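Local structure of hypothetical protein PAE2307 (Pyrobaculum aerophilum, 1WVQ) at residues A[20-25]-A[113-118]; A[118-123]-A[135-140]; A[9-14]-A[75-80]; A[41-46]-A[97-102]. The protein is of unconfirmed function but probably acts as an adenosine-specific kinase, a member of an ancient conserved family able to carry a stable phosphate on a side chain. All blocks are in the same frame, centred on the assembly; numbering follows the deposited sequence.

In the fold
The centre of interaction 1 lies about 3 Å from that of the chain, and the other three gather round it. Interaction 2, with its centre about 9 Å from that of interaction 1, is tied to it by Thr116 OG1 and Asp139 OD1, 2.9 Å apart. Interaction 3 joins interaction 2 through the salt bridge from Lys121 NZ to Asp12 OD1 (2.7 Å) and meets Ile23 of interaction 1 through Leu77. Interaction 4 touches the other face of the central sheet, where Val99 and Leu100 pack on Ile22; its centre is about 23 Å from that of interaction 2. Asn118, shared by interactions 1 and 2, reaches the phosphorylated His85 of a neighbouring subunit.

Interaction 1: A[20-25]-A[113-118]; sequences NVIIGQ and FAATAN
Phe113 joins strand 20-25 through both backbone and ring. Its N donates to Ile23 O at 2.7 Å, while the ring extends beside Gly24 and Gln25: CD2 lies 3.6 Å from Gly24 CA, and Gln25 OE1 comes to the ring edge, 3.6 Å from CZ, with the amide and ring planes 53° apart. That same OE1 is hydrogen-bonded to Arg111. An alanine in place of Phe113 would remove the ring and is likely to open a gap beside Gly24 and Gln25 that also reaches Val134 and Val137, its other neighbours. Ala114 N makes a second, longer bond of 3.3 Å to Ile23 O, so one carbonyl is gripped by two successive donors, a classic beta bulge. Beyond it strand 111-116 settles into antiparallel pairing as an outermost strand of the chain's five-stranded sheet. Ala115 faces Ile22 in a non-hydrogen-bonded pair, its CB 4.3 Å from Ile22 CG1, on the side covered by helix 96-104. Thr116 and Val21 exchange backbone bonds, the one from Val21 N to Thr116 O nearly straight at 172°, and their side chains run alongside each other. With chi1 at -170°, Thr116 OG1 sits beside its own carbonyl carbon, where it accepts from Asn118 N in an ST turn and also pairs with Asp139. Ala117 CB then rests 3.4 Å from Asn20 ND2.

Interaction 2: A[118-123]-A[135-140]; sequences NPLKVI and VGVVDG
The side chains of Asn118 and Asp139 cross at about a right angle, with their amide and carboxylate planes turned 56° apart, so neither group stacks on a face of the other. Asn118 ND2 approaches Asp139 OD1 from outside the carboxylate plane and stays 3.6 Å away. Each has a firmer partner: ND2 bonds to the phosphohistidine of a neighbouring subunit, and OD1 to Thr116. Next to them Gly140 N donates to Pro119 O at 3.0 Å; Gly140 has a positive phi, which favours glycine. Leu120 and Val122 share a face with Val137 and Asp139. With CG of Leu120 set anti to the backbone N, a chi2 of 75° turns CD1 across to the neighbouring strand, 3.7 Å from Asp139 CA and 4.0 Å from Val137 CB; the side chain also packs on Val21 and Ile23 of the other sheet. Lys121 and Val138 occupy the opposite face and exchange two backbone bonds. Their CB atoms lie 4.1 Å apart, but the lysine chain then bends at chi2 (-74°) and leads off to a salt bridge with Asp12. Ile123 sets CG2 obliquely against Val135 CB at 3.9 Å, and its CD1 touches Val138 CG2. Val135 and Gly136 both face Ile123, a classic beta bulge. The whole is an antiparallel beta hairpin whose open end brings Asn118 to the phosphohistidine site between subunits.

Interaction 3: A[9-14]-A[75-80]; sequences ELIDVP and IDLCKK
Strand 9-13, which carries Ile11 and Val13, and helix 75-80, which carries Leu77 and Lys80, run almost exactly antiparallel, at 173°, with their axes 9.6 Å apart. The space is bridged largely by aliphatic side-chain atoms. Leu77 sends both of its methyls to the strand: CD2 comes within 3.7 Å of Val13 CG1, while CD1 lies 4.0 Å from Ile11 CG2 and equally near Val13 CG2. Val13 and Leu77 cross at about a right angle, and Leu77 CD2 meets both valine methyls. Ile11 works in two directions. Its CG2 touches both Leu77 CD1 and Lys80 CB, the latter also at 4.0 Å, whereas a chi2 of -63° folds CD1 back to lie 3.6 Å from Lys80 O. Were Ile11 an alanine, both methyls would be gone, which would probably leave a gap beside Leu77 CD1 and uncover the carbonyl of Lys80. The lysine contributes its CB here while its amine leads away from the strand. Leu77 continues the contact onto Val88 and Tyr90. The helix thus lies against strands of the five-stranded sheet and, through Leu77 and Lys80, also reaches an outermost strand of the three-stranded sheet, a helix-on-sheet packing in which one helix joins two antiparallel sheets of an alpha+beta fold.

Interaction 4: A[41-46]-A[97-102]; sequences TSVPGV and INVLNA
This is a small van der Waals contact between the loop that links helix 31-40 to strand 47-53 and the side of helix 96-104, with Ser42 and Val43 set against Asn98 and Val99. Only about 180 Å² is buried between the two segments, yet the touching residues are mostly shut off from solvent. Ser42 makes the closest approach with carbon rather than oxygen: its CB lies 3.5 Å from Val99 CG1 and 3.7 Å from Asn98 O. Ser42 OG passes 4.0 Å from Ala102 CB but finds its polar partner in the backbone carbonyl of Ala38, which satisfies a buried oxygen and ties the loop back to the helix it leaves. Val43 crosses Asn98 obliquely. Because CG1 stands opposite the backbone N (chi1 179°), the other methyl, CG2, is the one directed at the helix, 3.7 Å from Asn98 CB and 4.4 Å from Val99 CG1. Asn98 therefore offers its aliphatic root to the loop and its amide to others: OD1 accepts from Trp95 N, and ND2 bonds to Thr41 O of a neighbouring subunit. The same bond is made in return, from Asn98 of that subunit to Thr41 here. Val99 also packs on Ile22 and Leu39, placing the contact at the margin of the core. After Val43 the chain reverses through a type I beta turn ending at Val46, closed by a weak 3.4 Å bond from Val46 N to Val43 O. The arrangement is a loop-on-helix contact at a reciprocal subunit interface of the six-chain assembly.

Interaction 1: A[20-25]-A[113-118]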
# COMPACT_ATOMS: atom_id res chain seq x y z
N ASN A 20 17.69 9.96 -14.28
CA ASN A 20 17.39 8.56 -14.02
C ASN A 20 16.23 8.25 -14.94
O ASN A 20 15.44 9.13 -15.27
CB ASN A 20 16.95 8.33 -12.58
CG ASN A 20 18.11 8.17 -11.62
OD1 ASN A 20 18.68 9.16 -11.15
ND2 ASN A 20 18.47 6.93 -11.33
N VAL A 21 16.14 7.00 -15.36
CA VAL A 21 15.05 6.58 -16.23
C VAL A 21 14.27 5.48 -15.53
O VAL A 21 14.84 4.67 -14.79
CB VAL A 21 15.58 6.07 -17.60
CG1 VAL A 21 16.31 4.73 -17.44
CG2 VAL A 21 14.43 5.95 -18.60
N ILE A 22 12.96 5.49 -15.73
CA ILE A 22 12.06 4.49 -15.17
C ILE A 22 11.24 4.03 -16.37
O ILE A 22 10.63 4.85 -17.06
CB ILE A 22 11.12 5.09 -14.09
CG1 ILE A 22 11.95 5.58 -12.90
CG2 ILE A 22 10.14 4.03 -13.60
CD1 ILE A 22 11.15 6.41 -11.89
N ILE A 23 11.27 2.73 -16.64
CA ILE A 23 10.54 2.16 -17.77
C ILE A 23 9.61 1.09 -17.23
O ILE A 23 10.00 0.27 -16.40
CB ILE A 23 11.51 1.52 -18.80
CG1 ILE A 23 12.57 2.54 -19.21
CG2 ILE A 23 10.74 1.03 -20.02
CD1 ILE A 23 13.66 1.96 -20.09
N GLY A 24 8.37 1.10 -17.71
CA GLY A 24 7.40 0.12 -17.25
C GLY A 24 6.29 -0.18 -18.23
O GLY A 24 6.36 0.19 -19.41
N GLN A 25 5.26 -0.85 -17.74
CA GLN A 25 4.11 -1.19 -18.57
C GLN A 25 2.85 -0.88 -17.79
O GLN A 25 2.78 -1.11 -16.59
CB GLN A 25 4.15 -2.68 -18.92
CG GLN A 25 3.16 -3.12 -19.99
CD GLN A 25 3.24 -4.61 -20.24
OE1 GLN A 25 4.30 -5.13 -20.63
NE2 GLN A 25 2.14 -5.32 -20.01
N PHE A 113 9.95 -2.23 -15.40
CA PHE A 113 11.10 -2.99 -15.91
C PHE A 113 12.44 -2.54 -15.37
O PHE A 113 13.37 -3.34 -15.22
CB PHE A 113 11.14 -2.91 -17.44
CG PHE A 113 9.92 -3.48 -18.12
CD1 PHE A 113 9.63 -4.84 -18.04
CD2 PHE A 113 9.07 -2.65 -18.85
CE1 PHE A 113 8.51 -5.38 -18.68
CE2 PHE A 113 7.94 -3.18 -19.50
CZ PHE A 113 7.67 -4.55 -19.41
N ALA A 114 12.56 -1.25 -15.08
CA ALA A 114 13.82 -0.72 -14.58
C ALA A 114 13.71 0.69 -14.03
O ALA A 114 12.87 1.48 -14.44
CB ALA A 114 14.86 -0.74 -15.71
N ALA A 115 14.59 0.98 -13.07
CA ALA A 115 14.71 2.29 -12.45
C ALA A 115 16.23 2.36 -12.30
O ALA A 115 16.81 1.65 -11.48
CB ALA A 115 14.03 2.32 -11.08
N THR A 116 16.88 3.19 -13.10
CA THR A 116 18.33 3.23 -13.05
C THR A 116 18.94 4.46 -13.72
O THR A 116 18.26 5.23 -14.39
CB THR A 116 18.88 1.97 -13.75
OG1 THR A 116 20.29 1.84 -13.51
CG2 THR A 116 18.63 2.04 -15.25
N ALA A 117 20.24 4.61 -13.51
CA ALA A 117 20.98 5.71 -14.11
C ALA A 117 22.19 5.11 -14.81
O ALA A 117 23.06 5.83 -15.31
CB ALA A 117 21.43 6.70 -13.03
N ASN A 118 22.23 3.78 -14.87
CA ASN A 118 23.33 3.03 -15.51
C ASN A 118 23.12 2.79 -16.98
O ASN A 118 22.03 2.99 -17.51
CB ASN A 118 23.46 1.63 -14.90
CG ASN A 118 23.78 1.66 -13.45
OD1 ASN A 118 24.56 2.49 -13.00
ND2 ASN A 118 23.20 0.73 -12.69

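Interaction 2: A[118-123]-A[135-140]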
# COMPACT_ATOMS: atom_id res chain seq x y z
N ASN A 118 22.23 3.78 -14.87
CA ASN A 118 23.33 3.03 -15.51
C ASN A 118 23.12 2.79 -16.98
O ASN A 118 22.03 2.99 -17.51
CB ASN A 118 23.46 1.63 -14.90
CG ASN A 118 23.78 1.66 -13.45
OD1 ASN A 118 24.56 2.49 -13.00
ND2 ASN A 118 23.20 0.73 -12.69
N PRO A 119 24.19 2.35 -17.68
CA PRO A 119 24.04 2.07 -19.10
C PRO A 119 22.92 1.03 -19.09
O PRO A 119 22.87 0.17 -18.22
CB PRO A 119 25.39 1.46 -19.46
CG PRO A 119 26.32 2.22 -18.59
CD PRO A 119 25.60 2.25 -17.26
N LEU A 120 22.00 1.13 -20.04
CA LEU A 120 20.86 0.23 -20.06
C LEU A 120 20.41 -0.12 -21.46
O LEU A 120 20.47 0.71 -22.37
CB LEU A 120 19.72 0.90 -19.29
CG LEU A 120 18.31 0.29 -19.28
CD1 LEU A 120 18.25 -0.92 -18.36
CD2 LEU A 120 17.34 1.36 -18.80
N LYS A 121 19.96 -1.36 -21.63
CA LYS A 121 19.45 -1.84 -22.91
C LYS A 121 18.10 -2.47 -22.64
O LYS A 121 17.88 -3.06 -21.58
CB LYS A 121 20.38 -2.90 -23.52
CG LYS A 121 21.82 -2.48 -23.74
CD LYS A 121 21.95 -1.54 -24.92
CE LYS A 121 23.41 -1.33 -25.28
NZ LYS A 121 23.55 -0.49 -26.49
N VAL A 122 17.19 -2.34 -23.60
CA VAL A 122 15.87 -2.94 -23.47
C VAL A 122 15.77 -3.99 -24.56
O VAL A 122 16.09 -3.72 -25.71
CB VAL A 122 14.74 -1.91 -23.69
CG1 VAL A 122 13.39 -2.60 -23.59
CG2 VAL A 122 14.84 -0.80 -22.68
N ILE A 123 15.36 -5.20 -24.19
CA ILE A 123 15.21 -6.27 -25.17
C ILE A 123 13.76 -6.30 -25.60
O ILE A 123 12.86 -6.47 -24.79
CB ILE A 123 15.58 -7.65 -24.58
CG1 ILE A 123 17.00 -7.61 -24.00
CG2 ILE A 123 15.50 -8.72 -25.68
CD1 ILE A 123 17.38 -8.88 -23.26
N VAL A 135 10.79 -7.95 -23.55
CA VAL A 135 11.22 -9.24 -23.03
C VAL A 135 11.93 -9.03 -21.69
O VAL A 135 11.74 -9.79 -20.75
CB VAL A 135 12.19 -9.95 -24.00
CG1 VAL A 135 12.81 -11.18 -23.33
CG2 VAL A 135 11.45 -10.35 -25.27
N GLY A 136 12.76 -7.99 -21.63
CA GLY A 136 13.48 -7.71 -20.41
C GLY A 136 14.42 -6.54 -20.61
O GLY A 136 14.33 -5.82 -21.60
N VAL A 137 15.32 -6.35 -19.65
CA VAL A 137 16.29 -5.27 -19.72
C VAL A 137 17.65 -5.75 -19.26
O VAL A 137 17.77 -6.77 -18.58
CB VAL A 137 15.89 -4.08 -18.81
CG1 VAL A 137 14.55 -3.51 -19.23
CG2 VAL A 137 15.86 -4.53 -17.36
N VAL A 138 18.68 -5.01 -19.66
CA VAL A 138 20.05 -5.30 -19.26
C VAL A 138 20.45 -4.03 -18.52
O VAL A 138 20.83 -3.03 -19.13
CB VAL A 138 20.96 -5.52 -20.48
CG1 VAL A 138 22.38 -5.80 -20.01
CG2 VAL A 138 20.43 -6.69 -21.31
N ASP A 139 20.33 -4.09 -17.19
CA ASP A 139 20.62 -2.96 -16.32
C ASP A 139 22.05 -3.00 -15.82
O ASP A 139 22.39 -3.81 -14.95
CB ASP A 139 19.65 -3.00 -15.13
CG ASP A 139 19.64 -1.71 -14.32
OD1 ASP A 139 20.56 -0.88 -14.46
OD2 ASP A 139 18.68 -1.54 -13.52
N GLY A 140 22.90 -2.14 -16.37
CA GLY A 140 24.28 -2.10 -15.94
C GLY A 140 25.08 -3.33 -16.31
O GLY A 140 24.75 -4.05 -17.26

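Interaction 3: A[9-14]-A[75-80]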
# COMPACT_ATOMS: atom_id res chain seq x y z
N GLU A 9 15.15 -7.67 -30.62
CA GLU A 9 15.84 -6.40 -30.89
C GLU A 9 16.39 -5.83 -29.59
O GLU A 9 15.80 -6.04 -28.52
CB GLU A 9 14.85 -5.37 -31.45
CG GLU A 9 14.83 -5.16 -32.95
CD GLU A 9 13.81 -4.09 -33.34
OE1 GLU A 9 13.84 -2.98 -32.77
OE2 GLU A 9 12.97 -4.36 -34.23
N LEU A 10 17.50 -5.10 -29.68
CA LEU A 10 18.10 -4.46 -28.51
C LEU A 10 18.00 -2.94 -28.68
O LEU A 10 18.38 -2.40 -29.72
CB LEU A 10 19.58 -4.84 -28.35
CG LEU A 10 19.93 -6.26 -27.89
CD1 LEU A 10 21.44 -6.34 -27.67
CD2 LEU A 10 19.20 -6.58 -26.60
N ILE A 11 17.49 -2.26 -27.67
CA ILE A 11 17.35 -0.81 -27.73
C ILE A 11 18.25 -0.17 -26.68
O ILE A 11 18.13 -0.46 -25.50
CB ILE A 11 15.89 -0.38 -27.45
CG1 ILE A 11 14.95 -0.98 -28.50
CG2 ILE A 11 15.80 1.14 -27.44
CD1 ILE A 11 15.20 -0.53 -29.92
N ASP A 12 19.17 0.69 -27.11
CA ASP A 12 20.05 1.33 -26.16
C ASP A 12 19.33 2.52 -25.56
O ASP A 12 18.71 3.31 -26.28
CB ASP A 12 21.33 1.81 -26.84
CG ASP A 12 22.30 2.44 -25.85
OD1 ASP A 12 22.83 1.70 -24.99
OD2 ASP A 12 22.51 3.67 -25.92
N VAL A 13 19.40 2.66 -24.24
CA VAL A 13 18.72 3.75 -23.56
C VAL A 13 19.68 4.87 -23.15
O VAL A 13 20.56 4.66 -22.32
CB VAL A 13 18.00 3.24 -22.29
CG1 VAL A 13 17.26 4.39 -21.61
CG2 VAL A 13 17.04 2.11 -22.66
N PRO A 14 19.51 6.06 -23.73
CA PRO A 14 20.39 7.19 -23.39
C PRO A 14 20.03 7.73 -22.01
O PRO A 14 18.86 7.95 -21.71
CB PRO A 14 20.07 8.23 -24.47
CG PRO A 14 19.49 7.43 -25.60
CD PRO A 14 18.65 6.41 -24.88
N ILE A 75 9.80 10.60 -25.08
CA ILE A 75 9.11 10.33 -26.33
C ILE A 75 9.98 9.50 -27.27
O ILE A 75 9.52 8.52 -27.86
CB ILE A 75 8.74 11.64 -27.06
CG1 ILE A 75 7.69 12.41 -26.24
CG2 ILE A 75 8.20 11.33 -28.45
CD1 ILE A 75 7.36 13.79 -26.81
N ASP A 76 11.23 9.91 -27.43
CA ASP A 76 12.12 9.18 -28.32
C ASP A 76 12.31 7.72 -27.92
O ASP A 76 12.33 6.84 -28.78
CB ASP A 76 13.48 9.88 -28.43
CG ASP A 76 13.38 11.22 -29.15
OD1 ASP A 76 12.38 11.43 -29.87
OD2 ASP A 76 14.30 12.06 -29.00
N LEU A 77 12.43 7.45 -26.63
CA LEU A 77 12.61 6.07 -26.21
C LEU A 77 11.35 5.26 -26.48
O LEU A 77 11.43 4.09 -26.85
CB LEU A 77 12.98 5.99 -24.72
CG LEU A 77 13.39 4.58 -24.25
CD1 LEU A 77 14.57 4.09 -25.08
CD2 LEU A 77 13.75 4.60 -22.78
N CYS A 78 10.18 5.88 -26.30
CA CYS A 78 8.92 5.19 -26.57
C CYS A 78 8.83 4.83 -28.05
O CYS A 78 8.38 3.74 -28.41
CB CYS A 78 7.72 6.06 -26.19
SG CYS A 78 7.25 5.95 -24.44
N LYS A 79 9.28 5.74 -28.91
CA LYS A 79 9.26 5.50 -30.35
C LYS A 79 10.21 4.38 -30.75
O LYS A 79 9.91 3.61 -31.66
CB LYS A 79 9.62 6.78 -31.11
CG LYS A 79 8.55 7.86 -31.02
CD LYS A 79 9.04 9.21 -31.53
CE LYS A 79 9.31 9.21 -33.02
NZ LYS A 79 9.76 10.55 -33.49
N LYS A 80 11.34 4.28 -30.07
CA LYS A 80 12.31 3.23 -30.38
C LYS A 80 11.86 1.86 -29.87
O LYS A 80 11.97 0.85 -30.57
CB LYS A 80 13.68 3.57 -29.79
CG LYS A 80 14.27 4.86 -30.33
CD LYS A 80 15.72 5.02 -29.91
CE LYS A 80 16.20 6.46 -30.09
NZ LYS A 80 15.93 6.99 -31.46

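Interaction 4: A[41-46]-A[97-102]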
# COMPACT_ATOMS: atom_id res chain seq x y z
N THR A 41 3.50 15.44 -7.48
CA THR A 41 3.08 15.50 -6.08
C THR A 41 4.04 14.78 -5.15
O THR A 41 3.84 14.76 -3.93
CB THR A 41 1.66 14.89 -5.90
OG1 THR A 41 1.66 13.52 -6.29
CG2 THR A 41 0.65 15.65 -6.73
N SER A 42 5.10 14.20 -5.71
CA SER A 42 6.08 13.48 -4.90
C SER A 42 7.24 14.34 -4.42
O SER A 42 7.66 14.21 -3.28
CB SER A 42 6.67 12.30 -5.68
OG SER A 42 5.76 11.21 -5.75
N VAL A 43 7.75 15.21 -5.30
CA VAL A 43 8.89 16.07 -4.98
C VAL A 43 8.65 17.49 -5.51
O VAL A 43 8.36 17.67 -6.69
CB VAL A 43 10.19 15.51 -5.62
CG1 VAL A 43 11.37 16.43 -5.30
CG2 VAL A 43 10.45 14.10 -5.11
N PRO A 44 8.81 18.51 -4.66
CA PRO A 44 8.59 19.90 -5.10
C PRO A 44 9.31 20.36 -6.36
O PRO A 44 8.68 20.89 -7.28
CB PRO A 44 9.01 20.72 -3.88
CG PRO A 44 8.65 19.84 -2.74
CD PRO A 44 9.13 18.48 -3.22
N GLY A 45 10.63 20.16 -6.43
CA GLY A 45 11.34 20.64 -7.61
C GLY A 45 11.66 19.64 -8.70
O GLY A 45 12.54 19.88 -9.53
N VAL A 46 10.95 18.52 -8.74
CA VAL A 46 11.22 17.51 -9.75
C VAL A 46 11.03 18.02 -11.18
O VAL A 46 10.09 18.75 -11.47
CB VAL A 46 10.33 16.24 -9.54
CG1 VAL A 46 8.85 16.58 -9.74
CG2 VAL A 46 10.77 15.13 -10.51
N ILE A 97 13.81 6.43 -5.91
CA ILE A 97 13.23 6.07 -4.62
C ILE A 97 12.27 7.13 -4.09
O ILE A 97 11.43 6.83 -3.24
CB ILE A 97 14.31 5.77 -3.52
CG1 ILE A 97 15.24 6.96 -3.32
CG2 ILE A 97 15.06 4.49 -3.88
CD1 ILE A 97 16.18 6.81 -2.11
N ASN A 98 12.37 8.36 -4.59
CA ASN A 98 11.47 9.41 -4.14
C ASN A 98 10.08 9.30 -4.77
O ASN A 98 9.12 9.87 -4.26
CB ASN A 98 12.00 10.81 -4.51
CG ASN A 98 13.36 11.12 -3.90
OD1 ASN A 98 14.22 11.74 -4.52
ND2 ASN A 98 13.57 10.64 -2.68
N VAL A 99 9.97 8.57 -5.88
CA VAL A 99 8.69 8.46 -6.59
C VAL A 99 8.19 7.06 -6.94
O VAL A 99 7.04 6.90 -7.34
CB VAL A 99 8.75 9.26 -7.92
CG1 VAL A 99 9.11 10.71 -7.66
CG2 VAL A 99 9.78 8.63 -8.87
N LEU A 100 9.03 6.05 -6.77
CA LEU A 100 8.62 4.70 -7.17
C LEU A 100 7.39 4.09 -6.51
O LEU A 100 6.58 3.47 -7.20
CB LEU A 100 9.81 3.73 -7.05
CG LEU A 100 10.80 3.78 -8.22
CD1 LEU A 100 12.06 3.02 -7.87
CD2 LEU A 100 10.14 3.21 -9.47
N ASN A 101 7.20 4.25 -5.21
CA ASN A 101 6.02 3.64 -4.61
C ASN A 101 4.72 4.28 -5.11
O ASN A 101 3.70 3.60 -5.27
CB ASN A 101 6.11 3.66 -3.08
CG ASN A 101 7.06 2.59 -2.55
OD1 ASN A 101 7.65 1.82 -3.32
ND2 ASN A 101 7.22 2.55 -1.24
N ALA A 102 4.76 5.57 -5.40
CA ALA A 102 3.58 6.24 -5.93
C ALA A 102 3.30 5.65 -7.31
O ALA A 102 2.15 5.37 -7.66
CB ALA A 102 3.83 7.74 -6.03